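Local coordinates for regulatory protein SWI6 (Saccharomyces cerevisiae, PDB 2XFV) that partners SWI4 or MBP1 in the SBF and MBF complexes to drive cell-cycle-dependent transcription, its amino-terminal domain being the part described here, at residues Asn13-Thr18 / Leu34-Gln39; Gly44-Thr49 / Asn91-Phe96; Ile69-Asp74 / Leu79-Glu84. All blocks are in the same frame, centred on the assembly; numbering follows the deposited sequence.

Contact 1: residues Asn13-Thr18 / Leu34-Gln39; sequences NEIPLT and LPILQQ
L17 and I36 mark the nearest approach of the two backbones, where strand 15-18 and helix 34-39 pass with their axes 9.3 Å apart and their N-to-C directions 117° from each other. I36 carries the helix side of the contact alone, and it does so with the outer end of its longer branch. Its CD1 lies 4.0 Å from CG2 of I15 and reaches CB of L17 at the same separation, so that one methyl is shared by two strand residues. CG1 of I36 also stays close to the I15 methyl, and the two isoleucines cross at a slant. On the strand, the short branch of I15 does the touching: CG2 stands anti to the backbone N (chi1 -53° for CG1), which leaves the longer branch to run elsewhere. L17 meets the helix with CB, and its side chain also packs on L90 of helix 83-92. The carbonyl O of P16 comes within 4.2 Å of I36 CD1, a van der Waals approach that adds to the two methyl contacts. The I36 side chain is closed in further by I46 of the following loop. Backbone bonds join I15 to L9 and L17 to R7 of strand 2-9, and E14 with I15 opposite L9 forms a classic beta bulge. This seats helix 34-43, by one isoleucine, against the antiparallel pair 2-9/15-22 within the Swi6 N-terminal domain.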
loop_
_atom_site.group_PDB
_atom_site.type_symbol
_atom_site.label_atom_id
_atom_site.label_comp_id
_atom_site.label_asym_id
_atom_site.label_seq_id
_atom_site.Cartn_x
_atom_site.Cartn_y
_atom_site.Cartn_z
ATOM N N ASN A 13 3.511 -8.202 -20.904
ATOM C CA ASN A 13 3.159 -6.807 -20.646
ATOM C C ASN A 13 1.917 -6.412 -21.434
ATOM O O ASN A 13 1.817 -5.290 -21.928
ATOM C CB ASN A 13 4.329 -5.877 -20.996
ATOM C CG ASN A 13 5.566 -6.154 -20.153
ATOM O OD1 ASN A 13 6.691 -6.177 -20.657
ATOM N ND2 ASN A 13 5.358 -6.375 -18.867
ATOM N N GLU A 14 0.976 -7.348 -21.538
ATOM C CA GLU A 14 -0.217 -7.154 -22.360
ATOM C C GLU A 14 -1.432 -6.639 -21.561
ATOM O O GLU A 14 -2.458 -6.261 -22.142
ATOM C CB GLU A 14 -0.555 -8.459 -23.101
ATOM C CG GLU A 14 -1.201 -9.562 -22.231
ATOM C CD GLU A 14 -0.200 -10.521 -21.573
ATOM O OE1 GLU A 14 0.817 -10.071 -21.012
ATOM O OE2 GLU A 14 -0.452 -11.739 -21.601
ATOM N N ILE A 15 -1.317 -6.619 -20.235
ATOM C CA ILE A 15 -2.431 -6.199 -19.382
ATOM C C ILE A 15 -2.182 -4.823 -18.788
ATOM O O ILE A 15 -1.296 -4.657 -17.952
ATOM C CB ILE A 15 -2.653 -7.177 -18.207
ATOM C CG1 ILE A 15 -2.789 -8.613 -18.703
ATOM C CG2 ILE A 15 -3.889 -6.775 -17.412
ATOM C CD1 ILE A 15 -2.454 -9.640 -17.632
ATOM N N PRO A 16 -2.970 -3.822 -19.207
ATOM C CA PRO A 16 -2.784 -2.473 -18.666
ATOM C C PRO A 16 -3.602 -2.208 -17.407
ATOM O O PRO A 16 -4.745 -2.654 -17.286
ATOM C CB PRO A 16 -3.318 -1.588 -19.795
ATOM C CG PRO A 16 -4.438 -2.407 -20.379
ATOM C CD PRO A 16 -4.007 -3.860 -20.257
ATOM N N LEU A 17 -3.019 -1.471 -16.470
ATOM C CA LEU A 17 -3.817 -0.845 -15.423
ATOM C C LEU A 17 -3.592 0.658 -15.517
ATOM O O LEU A 17 -2.462 1.127 -15.365
ATOM C CB LEU A 17 -3.488 -1.374 -14.016
ATOM C CG LEU A 17 -4.342 -0.683 -12.931
ATOM C CD1 LEU A 17 -5.863 -0.761 -13.255
ATOM C CD2 LEU A 17 -4.049 -1.238 -11.529
ATOM N N THR A 18 -4.664 1.399 -15.799
ATOM C CA THR A 18 -4.603 2.860 -15.895
ATOM C C THR A 18 -5.250 3.520 -14.673
ATOM O O THR A 18 -6.413 3.248 -14.348
ATOM C CB THR A 18 -5.312 3.371 -17.170
ATOM O OG1 THR A 18 -4.695 2.792 -18.324
ATOM C CG2 THR A 18 -5.228 4.900 -17.278
ATOM N N LEU A 34 -11.698 -2.936 -13.530
ATOM C CA LEU A 34 -12.638 -4.067 -13.569
ATOM C C LEU A 34 -12.114 -5.388 -14.160
ATOM O O LEU A 34 -12.370 -6.458 -13.591
ATOM C CB LEU A 34 -13.982 -3.660 -14.195
ATOM C CG LEU A 34 -14.695 -2.520 -13.451
ATOM C CD1 LEU A 34 -15.982 -2.136 -14.190
ATOM C CD2 LEU A 34 -14.997 -2.900 -11.998
ATOM N N PRO A 35 -11.406 -5.339 -15.307
ATOM C CA PRO A 35 -10.886 -6.617 -15.831
ATOM C C PRO A 35 -9.980 -7.372 -14.848
ATOM O O PRO A 35 -10.143 -8.586 -14.663
ATOM C CB PRO A 35 -10.102 -6.190 -17.082
ATOM C CG PRO A 35 -10.845 -4.965 -17.567
ATOM C CD PRO A 35 -11.278 -4.242 -16.291
ATOM N N ILE A 36 -9.045 -6.663 -14.224
ATOM C CA ILE A 36 -8.151 -7.273 -13.245
ATOM C C ILE A 36 -8.896 -7.720 -11.991
ATOM O O ILE A 36 -8.611 -8.776 -11.432
ATOM C CB ILE A 36 -6.986 -6.316 -12.886
ATOM C CG1 ILE A 36 -5.980 -6.271 -14.051
ATOM C CG2 ILE A 36 -6.292 -6.753 -11.603
ATOM C CD1 ILE A 36 -4.983 -5.123 -13.954
ATOM N N LEU A 37 -9.857 -6.918 -11.550
ATOM C CA LEU A 37 -10.628 -7.268 -10.355
ATOM C C LEU A 37 -11.455 -8.535 -10.555
ATOM O O LEU A 37 -11.566 -9.367 -9.645
ATOM C CB LEU A 37 -11.526 -6.095 -9.928
ATOM C CG LEU A 37 -12.255 -6.230 -8.582
ATOM C CD1 LEU A 37 -11.274 -6.473 -7.426
ATOM C CD2 LEU A 37 -13.111 -4.980 -8.303
ATOM N N GLN A 38 -12.055 -8.675 -11.735
ATOM C CA GLN A 38 -12.820 -9.879 -12.063
ATOM C C GLN A 38 -11.930 -11.129 -12.082
ATOM O O GLN A 38 -12.302 -12.192 -11.552
ATOM C CB GLN A 38 -13.541 -9.706 -13.415
ATOM C CG GLN A 38 -14.394 -10.913 -13.842
ATOM C CD GLN A 38 -15.599 -11.138 -12.940
ATOM O OE1 GLN A 38 -15.762 -12.213 -12.353
ATOM N NE2 GLN A 38 -16.447 -10.125 -12.820
ATOM N N GLN A 39 -10.750 -11.014 -12.688
ATOM C CA GLN A 39 -9.826 -12.145 -12.731
ATOM C C GLN A 39 -9.348 -12.519 -11.326
ATOM O O GLN A 39 -9.268 -13.697 -10.976
ATOM C CB GLN A 39 -8.630 -11.851 -13.649
ATOM C CG GLN A 39 -7.740 -13.063 -13.890
ATOM C CD GLN A 39 -8.468 -14.179 -14.619
ATOM O OE1 GLN A 39 -9.003 -13.975 -15.707
ATOM N NE2 GLN A 39 -8.491 -15.364 -14.021
#

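Contact 2: residues Gly44-Thr49 / Asn91-Phe96; sequences GNINET and NMLNLF
Apolar contacts come first, and all of them run through I46, whose side chain reaches from the loop after helix 34-43 to L93 and L95. Its CD1 meets L95 tip to tip, 3.9 Å from CD2, with CG and CD1 of the leucine scarcely farther off. The shorter branch turns to L93, CG2 lying 4.2 Å from CD2 of that leucine as the two side chains cross. With chi1 at 63°, CG1 of I46 sits between the backbone N and the carbonyl carbon, and the extended chi2 carries CD1 outward to L95. One contact of mixed character joins them: I46 CD1 also packs 3.7 Å from the carbonyl O of L93. The polar bonds are local, none joining the two segments; N45 N and E48 OE2 turn to T43 OG1. The carbonyl O of I46 accepts twice from T49, at 2.6 Å from OG1 and 3.1 Å from the backbone N, both from the same face of its plane. N45 OD1 takes the backbone N of N47 at 3.0 Å in an Asx turn, the donor standing above the carbonyl plane. N94, with positive phi, closes helix 83-92 in a Schellman motif. L9 also packs on I46, while F96 meets F103 of the second subunit edge-to-face. The chemistry implies a division of labour: local hydrogen bonds shape the loop and the helix end, and dispersion between aliphatic groups holds them together.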
loop_
_atom_site.group_PDB
_atom_site.type_symbol
_atom_site.label_atom_id
_atom_site.label_comp_id
_atom_site.label_asym_id
_atom_site.label_seq_id
_atom_site.Cartn_x
_atom_site.Cartn_y
_atom_site.Cartn_z
ATOM N N GLY A 44 -7.731 -15.658 -8.536
ATOM C CA GLY A 44 -6.754 -15.079 -7.632
ATOM C C GLY A 44 -5.421 -14.762 -8.284
ATOM O O GLY A 44 -4.471 -14.370 -7.597
ATOM N N ASN A 45 -5.344 -14.928 -9.606
ATOM C CA ASN A 45 -4.101 -14.703 -10.351
ATOM C C ASN A 45 -4.294 -13.653 -11.447
ATOM O O ASN A 45 -4.784 -13.960 -12.532
ATOM C CB ASN A 45 -3.600 -16.012 -10.970
ATOM C CG ASN A 45 -2.288 -15.840 -11.728
ATOM O OD1 ASN A 45 -1.744 -14.733 -11.816
ATOM N ND2 ASN A 45 -1.773 -16.940 -12.280
ATOM N N ILE A 46 -3.902 -12.414 -11.166
ATOM C CA ILE A 46 -4.181 -11.325 -12.095
ATOM C C ILE A 46 -3.346 -11.387 -13.368
ATOM O O ILE A 46 -3.690 -10.741 -14.376
ATOM C CB ILE A 46 -4.021 -9.944 -11.426
ATOM C CG1 ILE A 46 -2.575 -9.720 -10.982
ATOM C CG2 ILE A 46 -4.973 -9.825 -10.231
ATOM C CD1 ILE A 46 -2.345 -8.341 -10.389
ATOM N N ASN A 47 -2.251 -12.151 -13.326
ATOM C CA ASN A 47 -1.373 -12.261 -14.490
ATOM C C ASN A 47 -2.006 -13.043 -15.634
ATOM O O ASN A 47 -1.471 -13.061 -16.737
ATOM C CB ASN A 47 -0.014 -12.868 -14.118
ATOM C CG ASN A 47 0.757 -12.004 -13.142
ATOM O OD1 ASN A 47 1.216 -12.478 -12.103
ATOM N ND2 ASN A 47 0.887 -10.725 -13.461
ATOM N N GLU A 48 -3.138 -13.695 -15.376
ATOM C CA GLU A 48 -3.840 -14.384 -16.457
ATOM C C GLU A 48 -5.090 -13.637 -16.932
ATOM O O GLU A 48 -5.925 -14.205 -17.644
ATOM C CB GLU A 48 -4.157 -15.842 -16.097
ATOM C CG GLU A 48 -5.075 -16.041 -14.905
ATOM C CD GLU A 48 -5.243 -17.514 -14.542
ATOM O OE1 GLU A 48 -4.925 -18.377 -15.388
ATOM O OE2 GLU A 48 -5.693 -17.808 -13.413
ATOM N N THR A 49 -5.204 -12.363 -16.552
ATOM C CA THR A 49 -6.272 -11.503 -17.070
ATOM C C THR A 49 -6.250 -11.498 -18.591
ATOM O O THR A 49 -5.195 -11.361 -19.217
ATOM C CB THR A 49 -6.161 -10.047 -16.557
ATOM O OG1 THR A 49 -6.131 -10.051 -15.126
ATOM C CG2 THR A 49 -7.365 -9.202 -17.022
ATOM N N ASN A 91 -3.208 -2.249 -2.967
ATOM C CA ASN A 91 -2.624 -3.105 -1.930
ATOM C C ASN A 91 -3.140 -4.548 -2.013
ATOM O O ASN A 91 -2.350 -5.512 -1.964
ATOM C CB ASN A 91 -2.891 -2.518 -0.534
ATOM C CG ASN A 91 -2.183 -3.297 0.582
ATOM O OD1 ASN A 91 -0.971 -3.527 0.527
ATOM N ND2 ASN A 91 -2.941 -3.695 1.601
ATOM N N MET A 92 -4.461 -4.695 -2.120
ATOM C CA MET A 92 -5.092 -6.018 -2.207
ATOM C C MET A 92 -4.559 -6.835 -3.398
ATOM O O MET A 92 -4.339 -8.048 -3.289
ATOM C CB MET A 92 -6.619 -5.885 -2.333
ATOM C CG MET A 92 -7.356 -7.230 -2.303
ATOM S SD MET A 92 -9.139 -7.080 -2.548
ATOM C CE MET A 92 -9.224 -6.701 -4.297
ATOM N N LEU A 93 -4.373 -6.161 -4.528
ATOM C CA LEU A 93 -3.902 -6.789 -5.767
ATOM C C LEU A 93 -2.373 -6.895 -5.858
ATOM O O LEU A 93 -1.836 -7.392 -6.856
ATOM C CB LEU A 93 -4.430 -6.008 -6.977
ATOM C CG LEU A 93 -5.952 -5.882 -7.111
ATOM C CD1 LEU A 93 -6.331 -4.864 -8.202
ATOM C CD2 LEU A 93 -6.598 -7.237 -7.377
ATOM N N ASN A 94 -1.683 -6.433 -4.816
ATOM C CA ASN A 94 -0.224 -6.385 -4.782
ATOM C C ASN A 94 0.356 -5.620 -5.977
ATOM O O ASN A 94 1.344 -6.034 -6.595
ATOM C CB ASN A 94 0.381 -7.791 -4.636
ATOM C CG ASN A 94 0.062 -8.430 -3.282
ATOM O OD1 ASN A 94 -0.303 -9.604 -3.205
ATOM N ND2 ASN A 94 0.188 -7.649 -2.211
ATOM N N LEU A 95 -0.266 -4.482 -6.277
ATOM C CA LEU A 95 0.169 -3.606 -7.368
ATOM C C LEU A 95 0.624 -2.235 -6.865
ATOM O O LEU A 95 0.912 -1.335 -7.666
ATOM C CB LEU A 95 -0.958 -3.419 -8.395
ATOM C CG LEU A 95 -1.337 -4.648 -9.223
ATOM C CD1 LEU A 95 -2.467 -4.316 -10.189
ATOM C CD2 LEU A 95 -0.118 -5.189 -9.982
ATOM N N PHE A 96 0.676 -2.048 -5.548
ATOM C CA PHE A 96 1.109 -0.752 -5.041
ATOM C C PHE A 96 2.570 -0.486 -5.400
ATOM O O PHE A 96 2.937 0.637 -5.764
ATOM C CB PHE A 96 0.896 -0.588 -3.533
ATOM C CG PHE A 96 1.244 0.790 -3.047
ATOM C CD1 PHE A 96 0.359 1.840 -3.222
ATOM C CD2 PHE A 96 2.489 1.055 -2.495
ATOM C CE1 PHE A 96 0.684 3.120 -2.802
ATOM C CE2 PHE A 96 2.822 2.332 -2.074
ATOM C CZ PHE A 96 1.914 3.366 -2.225
#

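Contact 3: residues Ile69-Asp74 / Leu79-Glu84; sequences IAVNTD and LWIELE
W80 leaves its strand directly beside N72, and its indole runs along the hairpin to D74. CB lies 3.8 Å from the carbonyl O of N72, the atom that accepts the W80 backbone N. Farther out, CD1 passes both that oxygen and D74 OD2 at the ring edge. NE1 then donates to D74 OD2 at 3.0 Å (N-H...O angle 159°); the acceptor lies near the indole plane, whereas the indole nitrogen stands well above the carboxylate plane, the two planes being 57° apart. CE2 and CZ2 edge past the same oxygen. The chi1 of 69° sets the D74 carboxylate between its backbone N and carbonyl carbon, and its other oxygen, OD1, accepts from the backbone N of R76 and E78 in the turn. This is an antiparallel beta hairpin, with N72 and W80 a hydrogen-bonded pair and T73 and L79 a non-hydrogen-bonded one; strand 28-29 flanks strand 79-81 on its other edge. Replacing W80 by an alanine is likely to leave D74 OD2 without its indole donor and to open a gap beside H27 and L29. N72 N returns a bond to W80 O at 2.8 Å. On the face bearing L79, CD2 of that leucine touches V71 CG2 at 4.0 Å and T73 OG1. Where the strands diverge, I69 and I81 meet through their CG2 methyls, and a water donates to A70 O while accepting from E82 N.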
loop_
_atom_site.group_PDB
_atom_site.type_symbol
_atom_site.label_atom_id
_atom_site.label_comp_id
_atom_site.label_asym_id
_atom_site.label_seq_id
_atom_site.Cartn_x
_atom_site.Cartn_y
_atom_site.Cartn_z
ATOM N N ILE A 69 -17.263 -1.994 -2.433
ATOM C CA ILE A 69 -16.739 -0.782 -3.039
ATOM C C ILE A 69 -17.864 0.229 -3.285
ATOM O O ILE A 69 -18.765 -0.026 -4.083
ATOM C CB ILE A 69 -16.070 -1.100 -4.402
ATOM C CG1 ILE A 69 -14.888 -2.065 -4.204
ATOM C CG2 ILE A 69 -15.649 0.202 -5.120
ATOM C CD1 ILE A 69 -14.390 -2.703 -5.501
ATOM N N ALA A 70 -17.816 1.372 -2.600
ATOM C CA ALA A 70 -18.759 2.466 -2.872
ATOM C C ALA A 70 -18.266 3.254 -4.077
ATOM O O ALA A 70 -17.049 3.310 -4.327
ATOM C CB ALA A 70 -18.871 3.393 -1.656
ATOM N N VAL A 71 -19.188 3.875 -4.810
ATOM C CA VAL A 71 -18.821 4.672 -5.981
ATOM C C VAL A 71 -19.453 6.057 -5.945
ATOM O O VAL A 71 -20.566 6.237 -5.431
ATOM C CB VAL A 71 -19.170 3.963 -7.329
ATOM C CG1 VAL A 71 -18.414 2.609 -7.443
ATOM C CG2 VAL A 71 -20.675 3.753 -7.459
ATOM N N ASN A 72 -18.714 7.034 -6.462
ATOM C CA ASN A 72 -19.252 8.348 -6.751
ATOM C C ASN A 72 -19.656 8.396 -8.219
ATOM O O ASN A 72 -19.071 7.702 -9.066
ATOM C CB ASN A 72 -18.240 9.450 -6.436
ATOM C CG ASN A 72 -18.065 9.653 -4.939
ATOM O OD1 ASN A 72 -18.874 10.323 -4.286
ATOM N ND2 ASN A 72 -17.033 9.063 -4.394
ATOM N N THR A 73 -20.662 9.207 -8.515
ATOM C CA THR A 73 -21.239 9.252 -9.862
ATOM C C THR A 73 -21.112 10.670 -10.370
ATOM O O THR A 73 -21.393 11.602 -9.621
ATOM C CB THR A 73 -22.755 8.875 -9.807
ATOM O OG1 THR A 73 -22.915 7.599 -9.162
ATOM C CG2 THR A 73 -23.375 8.824 -11.230
ATOM N N ASP A 74 -20.679 10.851 -11.619
ATOM C CA ASP A 74 -20.585 12.199 -12.211
ATOM C C ASP A 74 -21.838 12.548 -13.036
ATOM O O ASP A 74 -22.772 11.746 -13.114
ATOM C CB ASP A 74 -19.271 12.410 -13.021
ATOM C CG ASP A 74 -19.203 11.595 -14.323
ATOM O OD1 ASP A 74 -20.247 11.133 -14.836
ATOM O OD2 ASP A 74 -18.078 11.433 -14.860
ATOM N N LEU A 79 -18.680 6.207 -13.294
ATOM C CA LEU A 79 -18.402 5.838 -11.903
ATOM C C LEU A 79 -16.951 6.046 -11.480
ATOM O O LEU A 79 -16.030 5.718 -12.237
ATOM C CB LEU A 79 -18.797 4.375 -11.656
ATOM C CG LEU A 79 -20.258 4.033 -11.988
ATOM C CD1 LEU A 79 -20.528 2.561 -11.648
ATOM C CD2 LEU A 79 -21.225 4.962 -11.225
ATOM N N TRP A 80 -16.774 6.568 -10.260
ATOM C CA TRP A 80 -15.471 6.940 -9.712
ATOM C C TRP A 80 -15.301 6.383 -8.290
ATOM O O TRP A 80 -16.294 6.152 -7.594
ATOM C CB TRP A 80 -15.354 8.474 -9.677
ATOM C CG TRP A 80 -15.427 9.115 -11.057
ATOM C CD1 TRP A 80 -16.564 9.384 -11.784
ATOM C CD2 TRP A 80 -14.322 9.597 -11.842
ATOM N NE1 TRP A 80 -16.222 9.979 -13.002
ATOM C CE2 TRP A 80 -14.859 10.135 -13.045
ATOM C CE3 TRP A 80 -12.931 9.644 -11.637
ATOM C CZ2 TRP A 80 -14.045 10.692 -14.049
ATOM C CZ3 TRP A 80 -12.121 10.198 -12.641
ATOM C CH2 TRP A 80 -12.686 10.724 -13.825
ATOM N N ILE A 81 -14.057 6.180 -7.856
ATOM C CA ILE A 81 -13.796 5.733 -6.479
ATOM C C ILE A 81 -12.895 6.706 -5.711
ATOM O O ILE A 81 -12.155 7.479 -6.313
ATOM C CB ILE A 81 -13.161 4.319 -6.431
ATOM C CG1 ILE A 81 -11.811 4.299 -7.173
ATOM C CG2 ILE A 81 -14.147 3.284 -6.985
ATOM C CD1 ILE A 81 -11.033 2.947 -7.022
ATOM N N GLU A 82 -12.959 6.665 -4.378
ATOM C CA GLU A 82 -12.128 7.548 -3.561
ATOM C C GLU A 82 -10.656 7.158 -3.610
ATOM O O GLU A 82 -10.324 6.017 -3.903
ATOM C CB GLU A 82 -12.609 7.539 -2.105
ATOM C CG GLU A 82 -14.064 7.962 -1.982
ATOM C CD GLU A 82 -14.350 8.783 -0.752
ATOM O OE1 GLU A 82 -14.056 8.304 0.365
ATOM O OE2 GLU A 82 -14.883 9.906 -0.907
ATOM N N LEU A 83 -9.786 8.120 -3.320
ATOM C CA LEU A 83 -8.342 7.881 -3.233
ATOM C C LEU A 83 -8.012 6.723 -2.299
ATOM O O LEU A 83 -7.183 5.872 -2.616
ATOM C CB LEU A 83 -7.644 9.151 -2.724
ATOM C CG LEU A 83 -6.185 9.071 -2.243
ATOM C CD1 LEU A 83 -5.224 8.761 -3.395
ATOM C CD2 LEU A 83 -5.786 10.370 -1.542
ATOM N N GLU A 84 -8.631 6.697 -1.124
ATOM C CA GLU A 84 -8.296 5.640 -0.159
ATOM C C GLU A 84 -8.691 4.253 -0.654
ATOM O O GLU A 84 -7.990 3.270 -0.391
ATOM C CB GLU A 84 -8.906 5.932 1.212
ATOM C CG GLU A 84 -8.115 7.012 1.947
ATOM C CD GLU A 84 -8.576 7.247 3.371
ATOM O OE1 GLU A 84 -9.124 6.307 4.004
ATOM O OE2 GLU A 84 -8.360 8.380 3.857
HETATM O O HOH W 1 -14.896 4.708 -3.390
#

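How the contacts relate
Contacts 1 and 2 are small, buried and apolar; contact 3 is larger and partly exposed, held by two backbone hydrogen bonds and an indole-carboxylate bond with apolar contacts beside them. I36 and I46 link the first two, Q39 packs on N45 and T49, and the centres of contacts 1 and 2 lie about 8 Å apart. Contact 3 sits on the other side of the chain's centre, about 18 Å from contact 1, centre to centre, yet L37 CD2 meets I69 CD1 at 3.8 Å. Helix 83-92 serves both 44-49/91-96 and 69-74/79-84, starting in the latter and ending in the former, and both of these contacts reach the second subunit, whereas contact 1 stays within its own chain.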